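Local coordinates for protein beta-galactosidase (Marinomonas sp. ef1, PDB 6Y2K) that hydrolyses terminal beta-D-galactose residues of beta-galactosides, as a cold-active, hexameric glycoside hydrolase of family GH42, at residues 21-26 against 373-378; 173-178 against 185-190; 280-285 against 439-444. All coordinates share one frame; numbering follows the deposited sequence. Where two conformers were deposited one is given.

Contact 1 (21-26 against 373-378). With GOL (glycerol), chain J.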
loop_
_atom_site.group_PDB
_atom_site.type_symbol
_atom_site.label_atom_id
_atom_site.label_comp_id
_atom_site.label_asym_id
_atom_site.label_seq_id
_atom_site.Cartn_x
_atom_site.Cartn_y
_atom_site.Cartn_z
ATOM N N ALA A 21 -26.673 -23.331 45.407
ATOM C CA ALA A 21 -25.652 -24.209 45.973
ATOM C C ALA A 21 -25.696 -25.624 45.384
ATOM O O ALA A 21 -24.650 -26.217 45.119
ATOM C CB ALA A 21 -25.776 -24.254 47.491
ATOM N N GLN A 22 -26.901 -26.150 45.172
ATOM C CA GLN A 22 -27.091 -27.475 44.551
ATOM C C GLN A 22 -26.592 -27.480 43.100
ATOM O O GLN A 22 -25.886 -28.393 42.687
ATOM C CB GLN A 22 -28.566 -27.900 44.609
ATOM C CG GLN A 22 -29.045 -28.215 46.020
ATOM C CD GLN A 22 -30.546 -28.434 46.128
ATOM O OE1 GLN A 22 -31.343 -27.861 45.373
ATOM N NE2 GLN A 22 -30.940 -29.257 47.094
ATOM N N HIS A 23 -26.947 -26.435 42.362
ATOM C CA HIS A 23 -26.509 -26.247 40.977
ATOM C C HIS A 23 -24.965 -26.163 40.915
ATOM O O HIS A 23 -24.338 -26.852 40.111
ATOM C CB HIS A 23 -27.183 -24.992 40.396
ATOM C CG HIS A 23 -27.170 -24.909 38.899
ATOM N ND1 HIS A 23 -27.972 -24.028 38.208
ATOM C CD2 HIS A 23 -26.459 -25.582 37.965
ATOM C CE1 HIS A 23 -27.750 -24.159 36.912
ATOM N NE2 HIS A 23 -26.839 -25.098 36.737
ATOM N N MET A 24 -24.355 -25.376 41.794
ATOM C CA MET A 24 -22.885 -25.310 41.877
ATOM C C MET A 24 -22.252 -26.706 42.023
ATOM O O MET A 24 -21.314 -27.060 41.310
ATOM C CB MET A 24 -22.448 -24.427 43.056
ATOM C CG MET A 24 -22.666 -22.937 42.835
ATOM S SD MET A 24 -22.506 -21.984 44.355
ATOM C CE MET A 24 -23.187 -20.415 43.816
ATOM N N ARG A 25 -22.803 -27.488 42.941
ATOM C CA ARG A 25 -22.327 -28.851 43.186
ATOM C C ARG A 25 -22.441 -29.703 41.915
ATOM O O ARG A 25 -21.491 -30.404 41.562
ATOM C CB ARG A 25 -23.091 -29.492 44.359
ATOM C CG ARG A 25 -22.585 -30.863 44.796
ATOM C CD ARG A 25 -23.404 -31.413 45.962
ATOM N NE ARG A 25 -22.691 -32.477 46.664
ATOM C CZ ARG A 25 -23.118 -33.059 47.780
ATOM N NH1 ARG A 25 -24.262 -32.684 48.340
ATOM N NH2 ARG A 25 -22.396 -34.018 48.341
ATOM N N ARG A 26 -23.579 -29.620 41.223
ATOM C CA ARG A 26 -23.804 -30.402 39.991
ATOM C C ARG A 26 -22.741 -30.135 38.930
ATOM O O ARG A 26 -22.318 -31.052 38.236
ATOM C CB ARG A 26 -25.193 -30.137 39.387
ATOM C CG ARG A 26 -26.343 -30.714 40.206
ATOM C CD ARG A 26 -27.651 -30.818 39.421
ATOM N NE ARG A 26 -28.252 -29.533 39.048
ATOM C CZ ARG A 26 -29.004 -28.755 39.839
ATOM N NH1 ARG A 26 -29.497 -27.613 39.355
ATOM N NH2 ARG A 26 -29.267 -29.084 41.107
ATOM N N ALA A 373 -31.146 -16.714 35.367
ATOM C CA ALA A 373 -30.738 -17.978 35.995
ATOM C C ALA A 373 -30.638 -19.209 35.066
ATOM O O ALA A 373 -30.362 -20.305 35.550
ATOM C CB ALA A 373 -31.593 -18.285 37.223
ATOM N N GLN A 374 -30.837 -19.042 33.752
ATOM C CA GLN A 374 -30.545 -20.121 32.795
ATOM C C GLN A 374 -29.029 -20.192 32.580
ATOM O O GLN A 374 -28.335 -19.172 32.703
ATOM C CB GLN A 374 -31.256 -19.882 31.461
ATOM C CG GLN A 374 -32.776 -19.938 31.540
ATOM C CD GLN A 374 -33.286 -21.306 31.974
ATOM O OE1 GLN A 374 -34.034 -21.417 32.939
ATOM N NE2 GLN A 374 -32.867 -22.354 31.273
ATOM N N GLU A 375 -28.524 -21.385 32.269
ATOM C CA GLU A 375 -27.081 -21.590 32.089
ATOM C C GLU A 375 -26.550 -20.822 30.868
ATOM O O GLU A 375 -27.228 -20.717 29.839
ATOM C CB GLU A 375 -26.726 -23.086 31.978
ATOM C CG GLU A 375 -26.738 -23.824 33.314
ATOM C CD GLU A 375 -26.188 -25.251 33.242
ATOM O OE1 GLU A 375 -26.041 -25.795 32.133
ATOM O OE2 GLU A 375 -25.883 -25.838 34.307
ATOM N N ALA A 376 -25.362 -20.250 31.028
ATOM C CA ALA A 376 -24.609 -19.652 29.937
ATOM C C ALA A 376 -23.488 -20.616 29.570
ATOM O O ALA A 376 -23.352 -21.674 30.180
ATOM C CB ALA A 376 -24.047 -18.298 30.361
ATOM N N GLU A 377 -22.668 -20.224 28.601
ATOM C CA GLU A 377 -21.676 -21.121 27.998
ATOM C C GLU A 377 -20.660 -21.699 28.995
ATOM O O GLU A 377 -20.285 -22.873 28.888
ATOM C CB GLU A 377 -20.957 -20.408 26.836
ATOM C CG GLU A 377 -21.774 -20.318 25.540
ATOM C CD GLU A 377 -22.942 -19.319 25.541
ATOM O OE1 GLU A 377 -23.191 -18.577 26.530
ATOM O OE2 GLU A 377 -23.640 -19.276 24.506
ATOM N N ALA A 378 -20.227 -20.897 29.966
ATOM C CA ALA A 378 -19.216 -21.358 30.931
ATOM C C ALA A 378 -19.664 -22.520 31.821
ATOM O O ALA A 378 -18.821 -23.285 32.295
ATOM C CB ALA A 378 -18.726 -20.212 31.801
HETATM C C1 GOL J . -30.990 -24.582 33.209
HETATM O O1 GOL J . -30.281 -23.763 32.270
HETATM C C2 GOL J . -30.408 -24.465 34.622
HETATM O O2 GOL J . -30.381 -23.086 35.045
HETATM C C3 GOL J . -31.226 -25.291 35.619
HETATM O O3 GOL J . -30.391 -26.251 36.288
#
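H23 and E375 reach each other through complementary torsions: the imidazole of H23 stands anti to its own backbone nitrogen (chi1 -162°) and projects from helix 17-27, while E375 stays extended beyond CG and carries its carboxylate up to the ring. The two backbones remain 10.1 Å apart at these CA atoms, a distance that the imidazole and the extended glutamate bridge between them. NE2 of H23 donates to OE2 of E375 at 2.7 Å, almost straight at 176°, with the oxygen lying in the plane of the imidazole. The carboxylate is turned just 23° from the ring and receives the N-H on its anti side. Its other oxygen, OE1, is salt-bridged to K380, and W354 meets the H23 ring edge-to-face.

A glycerol, probably from the crystallisation liquor, lies beside the pair. Its O3 sits over one face of the imidazole, 3.4 Å from CE1 of H23, and takes a weak bond from NH1 of R26. At its other end, O1 accepts from the backbone N of E375 at 3.0 Å. R26 also pairs with E19, and its guanidinium lies over CA of H23.

Chemically, this is a surface link between the first helix of the barrel domain and the loop leading into helix 377-395. A carboxylate facing NE2 would be expected to stabilise a protonated H23, while K380 probably tempers the negative charge that E375 presents.

Contact 2 (173-178 against 185-190)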
loop_
_atom_site.group_PDB
_atom_site.type_symbol
_atom_site.label_atom_id
_atom_site.label_comp_id
_atom_site.label_asym_id
_atom_site.label_seq_id
_atom_site.Cartn_x
_atom_site.Cartn_y
_atom_site.Cartn_z
ATOM N N ALA A 173 21.282 12.965 55.033
ATOM C CA ALA A 173 21.462 11.681 54.363
ATOM C C ALA A 173 20.541 11.518 53.154
ATOM O O ALA A 173 20.960 10.982 52.123
ATOM C CB ALA A 173 21.258 10.524 55.337
ATOM N N LEU A 174 19.298 11.985 53.281
ATOM C CA LEU A 174 18.355 11.972 52.164
ATOM C C LEU A 174 18.846 12.870 51.018
ATOM O O LEU A 174 18.795 12.454 49.847
ATOM C CB LEU A 174 16.958 12.392 52.636
ATOM C CG LEU A 174 15.820 12.482 51.599
ATOM C CD1 LEU A 174 14.466 12.258 52.267
ATOM C CD2 LEU A 174 15.860 13.808 50.828
ATOM N N ASN A 175 19.312 14.082 51.343
ATOM C CA ASN A 175 19.795 15.025 50.320
ATOM C C ASN A 175 20.978 14.448 49.545
ATOM O O ASN A 175 21.084 14.643 48.329
ATOM C CB ASN A 175 20.184 16.388 50.918
ATOM C CG ASN A 175 18.982 17.227 51.328
ATOM O OD1 ASN A 175 17.921 17.218 50.670
ATOM N ND2 ASN A 175 19.153 17.999 52.406
ATOM N N LYS A 176 21.846 13.714 50.246
ATOM C CA LYS A 176 22.979 13.062 49.611
ATOM C C LYS A 176 22.540 11.908 48.704
ATOM O O LYS A 176 23.022 11.787 47.572
ATOM C CB LYS A 176 23.972 12.552 50.659
ATOM C CG LYS A 176 25.331 12.200 50.068
ATOM C CD LYS A 176 26.220 11.460 51.062
ATOM C CE LYS A 176 27.445 10.887 50.364
ATOM N NZ LYS A 176 28.354 10.225 51.339
ATOM N N ALA A 177 21.640 11.069 49.213
ATOM C CA ALA A 177 21.089 9.943 48.449
ATOM C C ALA A 177 20.307 10.359 47.187
ATOM O O ALA A 177 20.413 9.698 46.156
ATOM C CB ALA A 177 20.218 9.078 49.354
ATOM N N TRP A 178 19.532 11.440 47.279
ATOM C CA TRP A 178 18.726 11.949 46.150
ATOM C C TRP A 178 19.514 12.861 45.183
ATOM O O TRP A 178 19.029 13.169 44.087
ATOM C CB TRP A 178 17.518 12.745 46.676
ATOM C CG TRP A 178 16.423 11.955 47.325
ATOM C CD1 TRP A 178 16.490 10.678 47.816
ATOM C CD2 TRP A 178 15.093 12.415 47.593
ATOM N NE1 TRP A 178 15.271 10.308 48.342
ATOM C CE2 TRP A 178 14.402 11.359 48.226
ATOM C CE3 TRP A 178 14.410 13.611 47.336
ATOM C CZ2 TRP A 178 13.061 11.469 48.615
ATOM C CZ3 TRP A 178 13.075 13.722 47.734
ATOM C CH2 TRP A 178 12.420 12.660 48.369
ATOM N N MET A 185 17.486 21.573 45.029
ATOM C CA MET A 185 16.365 20.835 45.626
ATOM C C MET A 185 16.525 20.587 47.145
ATOM O O MET A 185 15.583 20.108 47.790
ATOM C CB MET A 185 16.151 19.502 44.892
ATOM C CG MET A 185 15.494 19.636 43.513
ATOM S SD MET A 185 15.120 18.063 42.689
ATOM C CE MET A 185 16.761 17.441 42.323
ATOM N N ASP A 186 17.696 20.903 47.706
ATOM C CA ASP A 186 18.034 20.562 49.108
ATOM C C ASP A 186 16.962 20.964 50.123
ATOM O O ASP A 186 16.515 22.114 50.140
ATOM C CB ASP A 186 19.361 21.212 49.526
ATOM C CG ASP A 186 20.570 20.598 48.828
ATOM O OD1 ASP A 186 20.732 19.354 48.890
ATOM O OD2 ASP A 186 21.356 21.378 48.228
ATOM N N TYR A 187 16.567 20.003 50.957
ATOM C CA TYR A 187 15.616 20.218 52.054
ATOM C C TYR A 187 16.332 20.432 53.387
ATOM O O TYR A 187 17.314 19.752 53.692
ATOM C CB TYR A 187 14.664 19.017 52.164
ATOM C CG TYR A 187 13.976 18.738 50.850
ATOM C CD1 TYR A 187 12.890 19.510 50.431
ATOM C CD2 TYR A 187 14.436 17.740 50.002
ATOM C CE1 TYR A 187 12.268 19.276 49.218
ATOM C CE2 TYR A 187 13.816 17.496 48.784
ATOM C CZ TYR A 187 12.737 18.273 48.394
ATOM O OH TYR A 187 12.127 18.043 47.177
ATOM N N ARG A 188 15.824 21.383 54.171
ATOM C CA ARG A 188 16.305 21.630 55.532
ATOM C C ARG A 188 15.789 20.598 56.538
ATOM O O ARG A 188 16.383 20.419 57.607
ATOM C CB ARG A 188 15.861 23.013 56.010
ATOM C CG ARG A 188 16.394 24.179 55.197
ATOM C CD ARG A 188 16.139 25.494 55.924
ATOM N NE ARG A 188 14.715 25.699 56.203
ATOM C CZ ARG A 188 14.222 26.575 57.079
ATOM N NH1 ARG A 188 15.023 27.372 57.785
ATOM N NH2 ARG A 188 12.905 26.666 57.246
ATOM N N SER A 189 14.660 19.965 56.216
ATOM C CA SER A 189 14.015 19.006 57.101
ATOM C C SER A 189 13.079 18.107 56.292
ATOM O O SER A 189 12.709 18.433 55.160
ATOM C CB SER A 189 13.198 19.749 58.167
ATOM O OG SER A 189 12.117 20.478 57.575
ATOM N N PHE A 190 12.671 16.990 56.879
ATOM C CA PHE A 190 11.710 16.115 56.212
ATOM C C PHE A 190 10.386 16.822 55.939
ATOM O O PHE A 190 9.781 16.568 54.899
ATOM C CB PHE A 190 11.485 14.833 57.003
ATOM C CG PHE A 190 12.707 13.958 57.078
ATOM C CD1 PHE A 190 13.196 13.333 55.938
ATOM C CD2 PHE A 190 13.366 13.752 58.287
ATOM C CE1 PHE A 190 14.319 12.518 55.994
ATOM C CE2 PHE A 190 14.493 12.941 58.346
ATOM C CZ PHE A 190 14.970 12.325 57.197
#
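N175 and Y187 hold helix 171-178 to the loop that follows it, and the asparagine can be followed atom by atom. Its CB lies 3.6 Å from OD1 of D186, whose carboxylate is steeply inclined to the amide. Beyond it, CG is anti to the carbonyl carbon (chi1 -73°), which turns the amide toward the backbone of Y187. There OD1 accepts from N of Y187 at 3.1 Å; the N-H points almost straight at the oxygen but approaches tilted from the carbonyl plane. The same OD1 also accepts from N180. On the other branch, ND2 donates to O of Y187 at 2.8 Å, in the carbonyl plane and on a lone pair. Asparagine suits this place because its amide answers both the N-H and the C=O of one residue, much as a neighbouring strand would, and this pair of bonds fixes the amide's rotation.

Next to this polar link the contact is apolar. CD1 of L174 meets the edge of the F190 ring, 3.7 Å from CE1, while CD2 of L174 lies over the face of the W178 indole. CZ3 of W178 approaches CE2 of Y187 at 4.0 Å, the two side chains crossing at about a right angle. Carbonyl O of M185 stands over the centre of the Y187 ring.

L164 of helix 154-168 packs against L174 and W178, and A165 against F190; D210 of helix 205-233 takes the indole N-H. On the outer side, OD2 of D186 is hydrogen-bonded to S40 of the third subunit, placing this loop of the barrel domain at a subunit interface.

Contact 3 (280-285 against 439-444)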
loop_
_atom_site.group_PDB
_atom_site.type_symbol
_atom_site.label_atom_id
_atom_site.label_comp_id
_atom_site.label_asym_id
_atom_site.label_seq_id
_atom_site.Cartn_x
_atom_site.Cartn_y
_atom_site.Cartn_z
ATOM N N GLU A 280 -1.444 -4.615 16.948
ATOM C CA GLU A 280 -2.716 -4.673 16.218
ATOM C C GLU A 280 -2.988 -6.086 15.689
ATOM O O GLU A 280 -4.112 -6.587 15.824
ATOM C CB GLU A 280 -2.793 -3.620 15.099
ATOM C CG GLU A 280 -3.491 -2.338 15.546
ATOM C CD GLU A 280 -3.110 -1.934 16.960
ATOM O OE1 GLU A 280 -3.990 -1.613 17.786
ATOM O OE2 GLU A 280 -1.902 -1.963 17.254
ATOM N N ASP A 281 -1.966 -6.735 15.126
ATOM C CA ASP A 281 -2.094 -8.121 14.656
ATOM C C ASP A 281 -2.514 -9.087 15.770
ATOM O O ASP A 281 -3.409 -9.906 15.564
ATOM C CB ASP A 281 -0.797 -8.623 14.004
ATOM C CG ASP A 281 -0.541 -8.003 12.631
ATOM O OD1 ASP A 281 -1.457 -7.376 12.041
ATOM O OD2 ASP A 281 0.600 -8.142 12.138
ATOM N N GLU A 282 -1.886 -8.979 16.938
ATOM C CA GLU A 282 -2.256 -9.812 18.102
ATOM C C GLU A 282 -3.704 -9.601 18.568
ATOM O O GLU A 282 -4.420 -10.571 18.869
ATOM C CB GLU A 282 -1.297 -9.573 19.267
ATOM C CG GLU A 282 0.094 -10.159 19.023
ATOM C CD GLU A 282 1.137 -9.739 20.054
ATOM O OE1 GLU A 282 1.045 -8.641 20.638
ATOM O OE2 GLU A 282 2.092 -10.505 20.263
ATOM N N LYS A 283 -4.124 -8.340 18.628
ATOM C CA LYS A 283 -5.492 -7.995 19.034
ATOM C C LYS A 283 -6.525 -8.597 18.093
ATOM O O LYS A 283 -7.598 -9.014 18.544
ATOM C CB LYS A 283 -5.684 -6.473 19.117
ATOM C CG LYS A 283 -4.924 -5.835 20.273
ATOM C CD LYS A 283 -4.953 -4.312 20.211
ATOM C CE LYS A 283 -4.059 -3.683 21.269
ATOM N NZ LYS A 283 -4.622 -3.789 22.646
ATOM N N HIS A 284 -6.193 -8.651 16.801
ATOM C CA HIS A 284 -7.059 -9.242 15.787
ATOM C C HIS A 284 -6.991 -10.772 15.811
ATOM O O HIS A 284 -8.022 -11.438 15.890
ATOM C CB HIS A 284 -6.724 -8.703 14.392
ATOM C CG HIS A 284 -7.695 -9.143 13.344
ATOM N ND1 HIS A 284 -7.431 -10.182 12.478
ATOM C CD2 HIS A 284 -8.950 -8.724 13.058
ATOM C CE1 HIS A 284 -8.476 -10.374 11.692
ATOM N NE2 HIS A 284 -9.409 -9.498 12.017
ATOM N N THR A 285 -5.784 -11.323 15.757
ATOM C CA THR A 285 -5.584 -12.783 15.705
ATOM C C THR A 285 -6.184 -13.516 16.889
ATOM O O THR A 285 -6.805 -14.560 16.725
ATOM C CB THR A 285 -4.072 -13.110 15.617
ATOM O OG1 THR A 285 -3.561 -12.575 14.396
ATOM C CG2 THR A 285 -3.780 -14.627 15.682
ATOM N N CYS A 439 10.096 -7.816 29.679
ATOM C CA CYS A 439 9.980 -9.085 30.419
ATOM C C CYS A 439 9.001 -10.038 29.721
ATOM O O CYS A 439 9.305 -11.221 29.509
ATOM C CB CYS A 439 9.543 -8.855 31.872
ATOM S SG CYS A 439 10.749 -8.054 32.960
ATOM N N TYR A 440 7.855 -9.494 29.315
ATOM C CA TYR A 440 6.814 -10.264 28.636
ATOM C C TYR A 440 7.300 -10.823 27.298
ATOM O O TYR A 440 7.015 -11.964 26.981
ATOM C CB TYR A 440 5.569 -9.399 28.405
ATOM C CG TYR A 440 4.346 -10.165 27.971
ATOM C CD1 TYR A 440 4.077 -10.391 26.620
ATOM C CD2 TYR A 440 3.438 -10.654 28.908
ATOM C CE1 TYR A 440 2.946 -11.087 26.222
ATOM C CE2 TYR A 440 2.299 -11.340 28.513
ATOM C CZ TYR A 440 2.063 -11.561 27.172
ATOM O OH TYR A 440 0.929 -12.230 26.782
ATOM N N ARG A 441 8.030 -10.018 26.527
ATOM C CA ARG A 441 8.553 -10.468 25.223
ATOM C C ARG A 441 9.716 -11.475 25.348
ATOM O O ARG A 441 9.854 -12.365 24.496
ATOM C CB ARG A 441 8.941 -9.276 24.347
ATOM C CG ARG A 441 7.774 -8.366 23.981
ATOM C CD ARG A 441 6.702 -9.077 23.171
ATOM N NE ARG A 441 5.515 -8.247 22.949
ATOM C CZ ARG A 441 4.383 -8.678 22.388
ATOM N NH1 ARG A 441 4.260 -9.933 21.961
ATOM N NH2 ARG A 441 3.359 -7.848 22.235
ATOM N N MET A 442 10.522 -11.355 26.402
ATOM C CA MET A 442 11.527 -12.395 26.703
ATOM C C MET A 442 10.811 -13.700 27.080
ATOM O O MET A 442 11.198 -14.776 26.628
ATOM C CB MET A 442 12.492 -11.965 27.815
ATOM C CG MET A 442 13.431 -10.826 27.422
ATOM S SD MET A 442 14.930 -10.766 28.425
ATOM C CE MET A 442 15.939 -11.979 27.583
ATOM N N TYR A 443 9.741 -13.577 27.870
ATOM C CA TYR A 443 8.930 -14.718 28.285
ATOM C C TYR A 443 8.243 -15.398 27.091
ATOM O O TYR A 443 8.237 -16.629 26.999
ATOM C CB TYR A 443 7.905 -14.275 29.337
ATOM C CG TYR A 443 7.021 -15.379 29.876
ATOM C CD1 TYR A 443 7.451 -16.205 30.923
ATOM C CD2 TYR A 443 5.750 -15.583 29.360
ATOM C CE1 TYR A 443 6.627 -17.202 31.435
ATOM C CE2 TYR A 443 4.923 -16.578 29.852
ATOM C CZ TYR A 443 5.364 -17.386 30.887
ATOM O OH TYR A 443 4.528 -18.368 31.352
ATOM N N GLU A 444 7.671 -14.598 26.190
ATOM C CA GLU A 444 7.047 -15.111 24.965
ATOM C C GLU A 444 8.010 -15.964 24.137
ATOM O O GLU A 444 7.628 -17.030 23.653
ATOM C CB GLU A 444 6.507 -13.961 24.109
ATOM C CG GLU A 444 5.930 -14.373 22.763
ATOM C CD GLU A 444 5.407 -13.193 21.962
ATOM O OE1 GLU A 444 4.296 -13.292 21.402
ATOM O OE2 GLU A 444 6.114 -12.166 21.890
#
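E282 meets R441 across the gap between helix 280-285 and helix 435-448. Just before it in sequence, D281 contributes through its backbone: its carbonyl O accepts from both N and OG1 of T285, tying up the helix's last turn. E282 itself then extends beyond CG (chi2 170°) and presents its carboxylate end-on to the guanidinium, the two planes 18° apart. NH1 of R441 donates to OE2 of E282 at 2.8 Å and NH2 of R441 to OE1 of E282 at 2.9 Å, each on a syn lone pair. Arginine fits here because its flat, forked end can also serve E444: NH1 reaches OE2 of E444 at 2.9 Å, from above that carboxylate's plane. The bridging charge probably offsets the closeness of the two acids, OE2 of E282 and OE1 of E444 lying 3.7 Å apart. A leucine in place of R441 would probably leave these carboxylates facing each other without their shared counter-charge.

Around this network, R441 also donates to the carbonyl of L277, and H291 to E444. Y443 packs on helix 294-305 and strand 453-456, and the salt bridges tie helix 280-285 of the barrel domain to helix 435-448 of the trimerisation domain.

None of the three contacts is a fully buried core. Contact 1 lies at the surface, whereas contacts 2 and 3 are partly buried; contact 3 is nearest the centre of the chain, about 17 Å from it. No helix is shared between them. Contacts 1 and 2 both belong to the barrel domain, with centres about 60 Å apart on opposite sides of the chain's centre, and contact 2 is nested in the loop closed by contact 1. Contact 3 alone joins two domains. The chemistry follows these places: one histidine-carboxylate bond at the surface, an amide-backbone pair over apolar side chains locally, and a charged network between domains.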